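Local atomic coordinates of tRNA (adenine-N(1)-)-methyltransferase (Thermus thermophilus, PDB entry 2PWY), a protein that catalyses the S-adenosyl-L-methionine-dependent methylation of adenosine 58 in tRNA at N1, which the organism requires for growth at extreme temperatures. Residues Y20-G28 / H32-L43; K83-L91 / E219-R227. One frame throughout, in Å; residues are numbered along the deposited sequence.

Contact 1: Y20-G28 / H32-L43; sequences YLVFPKEGG and HHKGSVPHEALL
His39, in the first turn of helix 39-45, pushes its imidazole into the curve of segment 20-28 and is sandwiched there. Val22 CG1 lies over one face, 4.0 Å from the centroid of the His39 ring, and Gly28 CA over the opposite face, 3.8 Å from that centroid. Gly28 suits this place because any side chain on it would run into the imidazole. At the ring edge Lys25 N donates to His39 ND1 (3.0 Å), nearly in the ring plane, which fixes the rotation of the ring. The backbone N of His39 in turn gives a straight bond (177°) to Gly28 O, from above the carbonyl plane. With an alanine here, Lys25 N would probably lose its acceptor and a gap would open between Val22 and Gly28. Glu40, bent at chi2 (79°), curls its carboxylate back so that Gly27 N reaches OE2 on the syn side (2.8 Å), while OE1 and Gly28 O share a bridging water. At Gly27, phi of 85° would jam a side chain against the preceding carbonyl. Farther out, Leu43 CD2 rests on Pro24 CB at 3.8 Å. A type II turn, Lys25 to Gly28, is thus clasped by the N-terminus of a helix, with Pro38 at the N-cap position, within the small N-terminal domain that may take part in tRNA recognition.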
# COMPACT_ATOMS: atom_id res chain seq x y z
N TYR A 20 22.59 4.75 18.32
CA TYR A 20 23.24 3.96 19.36
C TYR A 20 22.54 4.18 20.68
O TYR A 20 22.35 5.32 21.11
CB TYR A 20 24.70 4.38 19.53
CG TYR A 20 25.50 4.44 18.25
CD1 TYR A 20 26.30 3.36 17.85
CD2 TYR A 20 25.48 5.58 17.44
CE1 TYR A 20 27.04 3.41 16.67
CE2 TYR A 20 26.22 5.64 16.26
CZ TYR A 20 26.99 4.55 15.88
OH TYR A 20 27.72 4.60 14.71
N LEU A 21 22.17 3.09 21.34
CA LEU A 21 21.54 3.15 22.64
C LEU A 21 22.64 3.07 23.69
O LEU A 21 23.47 2.15 23.69
CB LEU A 21 20.53 2.01 22.78
CG LEU A 21 19.40 2.07 23.80
CD1 LEU A 21 18.48 3.29 23.64
CD2 LEU A 21 18.57 0.79 23.69
N VAL A 22 22.65 4.05 24.58
CA VAL A 22 23.70 4.16 25.59
C VAL A 22 23.06 4.24 26.97
O VAL A 22 22.10 5.00 27.18
CB VAL A 22 24.62 5.38 25.31
CG1 VAL A 22 25.66 5.56 26.42
CG2 VAL A 22 25.30 5.23 23.95
N PHE A 23 23.55 3.42 27.88
CA PHE A 23 23.11 3.44 29.27
C PHE A 23 24.23 4.12 30.06
O PHE A 23 25.24 3.49 30.39
CB PHE A 23 22.83 2.01 29.76
CG PHE A 23 21.75 1.30 28.97
CD1 PHE A 23 20.43 1.31 29.41
CD2 PHE A 23 22.05 0.66 27.77
CE1 PHE A 23 19.42 0.67 28.67
CE2 PHE A 23 21.06 0.01 27.02
CZ PHE A 23 19.74 0.02 27.47
N PRO A 24 24.07 5.42 30.33
CA PRO A 24 25.19 6.21 30.86
C PRO A 24 25.62 5.75 32.24
O PRO A 24 24.80 5.31 33.05
CB PRO A 24 24.62 7.64 30.94
CG PRO A 24 23.40 7.62 30.08
CD PRO A 24 22.86 6.24 30.14
N LYS A 25 26.92 5.82 32.49
CA LYS A 25 27.48 5.52 33.81
C LYS A 25 28.70 6.42 34.01
O LYS A 25 29.40 6.75 33.06
CB LYS A 25 27.84 4.03 33.92
CG LYS A 25 29.00 3.58 33.04
CD LYS A 25 29.08 2.06 32.90
CE LYS A 25 30.44 1.66 32.35
NZ LYS A 25 30.43 0.31 31.70
N GLU A 26 28.92 6.86 35.24
CA GLU A 26 30.09 7.68 35.51
C GLU A 26 31.36 6.88 35.23
O GLU A 26 31.49 5.73 35.64
CB GLU A 26 30.10 8.24 36.94
CG GLU A 26 31.09 9.39 37.11
CD GLU A 26 31.22 9.86 38.55
OE1 GLU A 26 30.60 9.23 39.43
OE2 GLU A 26 31.94 10.86 38.78
N GLY A 27 32.28 7.51 34.51
CA GLY A 27 33.50 6.86 34.07
C GLY A 27 33.31 6.09 32.78
O GLY A 27 34.27 5.56 32.22
N GLY A 28 32.06 6.02 32.31
CA GLY A 28 31.74 5.35 31.05
C GLY A 28 32.20 6.16 29.85
O GLY A 28 32.28 7.39 29.91
N HIS A 32 33.47 5.60 19.29
CA HIS A 32 32.97 5.93 17.96
C HIS A 32 34.15 6.31 17.08
O HIS A 32 35.11 6.91 17.56
CB HIS A 32 31.97 7.09 18.06
CG HIS A 32 31.23 7.35 16.79
ND1 HIS A 32 31.72 8.18 15.80
CD2 HIS A 32 30.04 6.89 16.34
CE1 HIS A 32 30.86 8.23 14.80
NE2 HIS A 32 29.83 7.46 15.10
N HIS A 33 34.06 5.98 15.79
CA HIS A 33 35.21 6.11 14.88
C HIS A 33 35.78 7.53 14.71
O HIS A 33 36.98 7.70 14.46
CB HIS A 33 34.96 5.42 13.53
CG HIS A 33 34.06 6.18 12.60
ND1 HIS A 33 32.70 6.25 12.77
CD2 HIS A 33 34.34 6.87 11.47
CE1 HIS A 33 32.17 6.97 11.79
NE2 HIS A 33 33.15 7.36 10.99
N LYS A 34 34.94 8.54 14.87
CA LYS A 34 35.42 9.92 14.79
C LYS A 34 35.59 10.59 16.16
O LYS A 34 35.61 11.81 16.27
CB LYS A 34 34.55 10.76 13.85
CG LYS A 34 34.85 10.51 12.36
CD LYS A 34 34.45 11.72 11.52
CE LYS A 34 34.13 11.35 10.07
NZ LYS A 34 35.35 11.03 9.28
N GLY A 35 35.76 9.78 17.20
CA GLY A 35 36.05 10.32 18.51
C GLY A 35 35.18 9.73 19.60
O GLY A 35 33.94 9.74 19.50
N SER A 36 35.83 9.21 20.63
CA SER A 36 35.15 8.71 21.82
C SER A 36 34.71 9.86 22.72
O SER A 36 35.36 10.91 22.75
CB SER A 36 36.04 7.73 22.58
OG SER A 36 36.24 6.56 21.82
N VAL A 37 33.61 9.66 23.44
CA VAL A 37 33.02 10.71 24.25
C VAL A 37 32.70 10.15 25.63
O VAL A 37 32.01 9.13 25.73
CB VAL A 37 31.71 11.26 23.60
CG1 VAL A 37 31.08 12.35 24.46
CG2 VAL A 37 31.98 11.80 22.19
N PRO A 38 33.17 10.82 26.71
CA PRO A 38 32.81 10.38 28.06
C PRO A 38 31.30 10.49 28.26
O PRO A 38 30.68 11.43 27.75
CB PRO A 38 33.52 11.38 28.99
CG PRO A 38 34.49 12.11 28.14
CD PRO A 38 34.05 12.01 26.72
N HIS A 39 30.72 9.54 28.99
CA HIS A 39 29.29 9.59 29.27
C HIS A 39 28.86 10.91 29.91
O HIS A 39 27.76 11.41 29.64
CB HIS A 39 28.88 8.40 30.13
CG HIS A 39 28.84 7.11 29.37
ND1 HIS A 39 28.34 5.94 29.90
CD2 HIS A 39 29.22 6.80 28.10
CE1 HIS A 39 28.44 4.97 29.01
NE2 HIS A 39 28.96 5.47 27.91
N GLU A 40 29.73 11.50 30.73
CA GLU A 40 29.44 12.79 31.35
C GLU A 40 29.13 13.87 30.31
O GLU A 40 28.24 14.70 30.53
CB GLU A 40 30.61 13.25 32.22
CG GLU A 40 30.87 12.38 33.45
CD GLU A 40 31.63 11.08 33.16
OE1 GLU A 40 32.05 10.85 32.00
OE2 GLU A 40 31.80 10.29 34.11
N ALA A 41 29.85 13.85 29.19
CA ALA A 41 29.63 14.86 28.14
C ALA A 41 28.23 14.72 27.56
O ALA A 41 27.59 15.71 27.20
CB ALA A 41 30.67 14.75 27.05
N LEU A 42 27.78 13.47 27.45
CA LEU A 42 26.46 13.15 26.91
C LEU A 42 25.37 13.67 27.81
O LEU A 42 24.42 14.30 27.36
CB LEU A 42 26.31 11.63 26.72
CG LEU A 42 27.32 10.95 25.80
CD1 LEU A 42 27.14 9.43 25.81
CD2 LEU A 42 27.26 11.48 24.38
N LEU A 43 25.53 13.42 29.11
CA LEU A 43 24.58 13.88 30.10
C LEU A 43 24.55 15.40 30.17
O LEU A 43 23.49 16.02 30.29
CB LEU A 43 24.91 13.26 31.46
CG LEU A 43 24.88 11.71 31.51
CD1 LEU A 43 25.70 11.19 32.68
CD2 LEU A 43 23.45 11.18 31.58
O HOH W 1 33.86 8.88 31.47

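Contact 2: K83-L91 / E219-R227; sequences KDASAMVTL and ERVLEVGWR
Helix 83-91 lies across strand 219-227 with the two axes 8.6 Å apart at closest and their directions at 129°, so that Lys83 meets Trp226 and Val224 at one end and Leu91 meets Leu222 and Arg220 at the other. Lys83 CB sits squarely over the five-membered ring of Trp226, 3.5 Å from the centroid, a CH-pi contact. With CG between the backbone N and the carbonyl carbon (chi1 68°), the chain then runs past Val224, and a bend at chi4 delivers NZ to Val224 O (2.7 Å), above the carbonyl plane. NZ also forms a salt bridge with Asp84 OD1 (2.8 Å) and bonds to Thr246, which holds Asp84 OD2 as well; a water links OD1 to Val224 N. This strand belongs to the mixed sheet of the Rossmann-like class I methyltransferase fold, in its antiparallel part, and pairs antiparallel with a strand of a second subunit, continuing the sheet across the interface. One turn on from Lys83, Ala87 CB packs 3.5 Å from Val224 CG2, a close approach consistent with its small side chain. Leu91 CD1 meets Leu222 CD2 tip to tip at 4.1 Å, while Leu91 CD2 lies over a face of the Arg220 guanidinium, 3.5 Å from NH1. That guanidinium makes salt bridges to Glu228 and Glu67 of the second subunit.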
# COMPACT_ATOMS: atom_id res chain seq x y z
N LYS A 83 4.74 0.01 14.85
CA LYS A 83 3.48 0.31 14.16
C LYS A 83 2.37 -0.67 14.58
O LYS A 83 1.18 -0.33 14.67
CB LYS A 83 3.68 0.28 12.64
CG LYS A 83 3.98 -1.10 12.06
CD LYS A 83 4.15 -1.04 10.54
CE LYS A 83 4.47 -2.44 10.00
NZ LYS A 83 3.33 -3.41 10.13
N ASP A 84 2.78 -1.92 14.81
CA ASP A 84 1.84 -2.98 15.16
C ASP A 84 1.44 -2.92 16.62
O ASP A 84 0.27 -3.12 16.95
CB ASP A 84 2.45 -4.34 14.82
CG ASP A 84 2.84 -4.44 13.34
OD1 ASP A 84 2.00 -4.12 12.50
OD2 ASP A 84 4.00 -4.81 13.05
N ALA A 85 2.39 -2.64 17.50
CA ALA A 85 2.11 -2.55 18.94
C ALA A 85 1.16 -1.37 19.21
O ALA A 85 0.20 -1.49 19.96
CB ALA A 85 3.40 -2.41 19.74
N SER A 86 1.43 -0.25 18.54
CA SER A 86 0.56 0.92 18.56
C SER A 86 -0.88 0.57 18.16
O SER A 86 -1.85 0.92 18.86
CB SER A 86 1.14 1.98 17.62
OG SER A 86 0.33 3.14 17.58
N ALA A 87 -1.03 -0.13 17.03
CA ALA A 87 -2.35 -0.55 16.55
C ALA A 87 -3.01 -1.53 17.50
O ALA A 87 -4.22 -1.45 17.75
CB ALA A 87 -2.26 -1.13 15.14
N MET A 88 -2.23 -2.46 18.05
CA MET A 88 -2.80 -3.45 18.97
C MET A 88 -3.42 -2.82 20.20
O MET A 88 -4.49 -3.24 20.64
CB MET A 88 -1.76 -4.49 19.37
CG MET A 88 -1.40 -5.41 18.24
SD MET A 88 -0.12 -6.58 18.69
CE MET A 88 -1.10 -7.74 19.66
N VAL A 89 -2.78 -1.79 20.75
CA VAL A 89 -3.33 -1.10 21.91
C VAL A 89 -4.69 -0.46 21.59
O VAL A 89 -5.61 -0.51 22.40
CB VAL A 89 -2.34 -0.08 22.46
CG1 VAL A 89 -3.00 0.83 23.50
CG2 VAL A 89 -1.14 -0.83 23.06
N THR A 90 -4.81 0.11 20.39
CA THR A 90 -6.07 0.72 19.96
C THR A 90 -7.13 -0.35 19.68
O THR A 90 -8.29 -0.20 20.05
CB THR A 90 -5.87 1.62 18.72
OG1 THR A 90 -4.97 2.68 19.08
CG2 THR A 90 -7.21 2.24 18.29
N LEU A 91 -6.73 -1.42 19.00
CA LEU A 91 -7.68 -2.51 18.71
C LEU A 91 -8.18 -3.20 19.99
O LEU A 91 -9.32 -3.65 20.05
CB LEU A 91 -7.07 -3.51 17.76
CG LEU A 91 -6.77 -2.97 16.35
CD1 LEU A 91 -5.95 -4.00 15.58
CD2 LEU A 91 -8.07 -2.65 15.62
N GLU A 219 -13.56 -10.36 14.23
CA GLU A 219 -13.92 -8.96 14.03
C GLU A 219 -13.05 -8.27 12.99
O GLU A 219 -13.55 -7.50 12.17
CB GLU A 219 -13.86 -8.20 15.36
CG GLU A 219 -14.87 -8.68 16.41
CD GLU A 219 -16.34 -8.42 16.03
OE1 GLU A 219 -16.60 -7.77 14.99
OE2 GLU A 219 -17.23 -8.90 16.77
N ARG A 220 -11.74 -8.52 13.04
CA ARG A 220 -10.79 -7.86 12.13
C ARG A 220 -9.64 -8.76 11.76
O ARG A 220 -9.14 -9.54 12.58
CB ARG A 220 -10.15 -6.61 12.77
CG ARG A 220 -11.07 -5.70 13.53
CD ARG A 220 -11.74 -4.67 12.62
NE ARG A 220 -10.88 -3.54 12.24
CZ ARG A 220 -10.68 -2.45 12.99
NH1 ARG A 220 -11.25 -2.32 14.19
NH2 ARG A 220 -9.91 -1.48 12.54
N VAL A 221 -9.23 -8.65 10.51
CA VAL A 221 -7.93 -9.12 10.07
C VAL A 221 -7.33 -7.95 9.30
O VAL A 221 -7.90 -7.49 8.31
CB VAL A 221 -8.03 -10.36 9.17
CG1 VAL A 221 -6.63 -10.68 8.56
CG2 VAL A 221 -8.57 -11.56 9.96
N LEU A 222 -6.20 -7.43 9.77
CA LEU A 222 -5.63 -6.28 9.08
C LEU A 222 -4.12 -6.27 9.03
O LEU A 222 -3.44 -6.98 9.78
CB LEU A 222 -6.18 -4.97 9.64
CG LEU A 222 -5.89 -4.62 11.10
CD1 LEU A 222 -4.60 -3.88 11.14
CD2 LEU A 222 -7.00 -3.74 11.66
N GLU A 223 -3.61 -5.46 8.09
CA GLU A 223 -2.19 -5.18 7.96
C GLU A 223 -1.99 -3.69 8.20
O GLU A 223 -2.61 -2.84 7.54
CB GLU A 223 -1.70 -5.47 6.54
CG GLU A 223 -1.95 -6.84 6.02
CD GLU A 223 -1.60 -6.93 4.55
OE1 GLU A 223 -2.47 -7.34 3.75
OE2 GLU A 223 -0.46 -6.53 4.20
N VAL A 224 -1.11 -3.38 9.15
CA VAL A 224 -0.72 -2.01 9.43
C VAL A 224 0.47 -1.66 8.55
O VAL A 224 1.44 -2.41 8.46
CB VAL A 224 -0.36 -1.83 10.94
CG1 VAL A 224 0.11 -0.41 11.23
CG2 VAL A 224 -1.56 -2.17 11.83
N GLY A 225 0.36 -0.52 7.87
CA GLY A 225 1.48 0.02 7.11
C GLY A 225 1.76 1.44 7.57
O GLY A 225 0.83 2.26 7.68
N TRP A 226 3.03 1.72 7.84
CA TRP A 226 3.49 3.10 8.03
C TRP A 226 4.45 3.38 6.89
O TRP A 226 5.63 2.97 6.92
CB TRP A 226 4.17 3.29 9.39
CG TRP A 226 3.25 3.35 10.60
CD1 TRP A 226 1.92 3.05 10.65
CD2 TRP A 226 3.64 3.70 11.94
NE1 TRP A 226 1.45 3.21 11.94
CE2 TRP A 226 2.48 3.61 12.75
CE3 TRP A 226 4.85 4.09 12.53
CZ2 TRP A 226 2.51 3.89 14.13
CZ3 TRP A 226 4.88 4.38 13.89
CH2 TRP A 226 3.71 4.27 14.67
N ARG A 227 3.92 4.03 5.87
CA ARG A 227 4.66 4.31 4.64
C ARG A 227 5.46 5.57 4.84
O ARG A 227 4.90 6.67 4.87
CB ARG A 227 3.68 4.45 3.48
CG ARG A 227 4.30 4.69 2.12
CD ARG A 227 3.18 4.66 1.06
NE ARG A 227 3.62 4.96 -0.31
CZ ARG A 227 4.43 4.19 -1.05
NH1 ARG A 227 4.95 3.07 -0.55
NH2 ARG A 227 4.73 4.56 -2.28
O HOH W 2 -0.02 -5.25 10.92

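From the N terminus the chain first forms the small N-terminal domain, where contact 1 closes a short loop: only three residues separate 20-28 from 32-43, and the end of strand 19-22 is joined to helix 39-45. After the linker, contact 2 opens at 83-91 and closes at 219-227, with 127 residues between the two segments, so its loop takes in the S-adenosyl-L-methionine binding residues from Ser107 to Asp173. The two loops follow in series, neither nested nor crossed. Their centres lie about 36 Å apart on opposite sides of the chain's centre: contact 1 is local to one domain, whereas contact 2 ties early and late parts of the catalytic domain together beside a subunit interface.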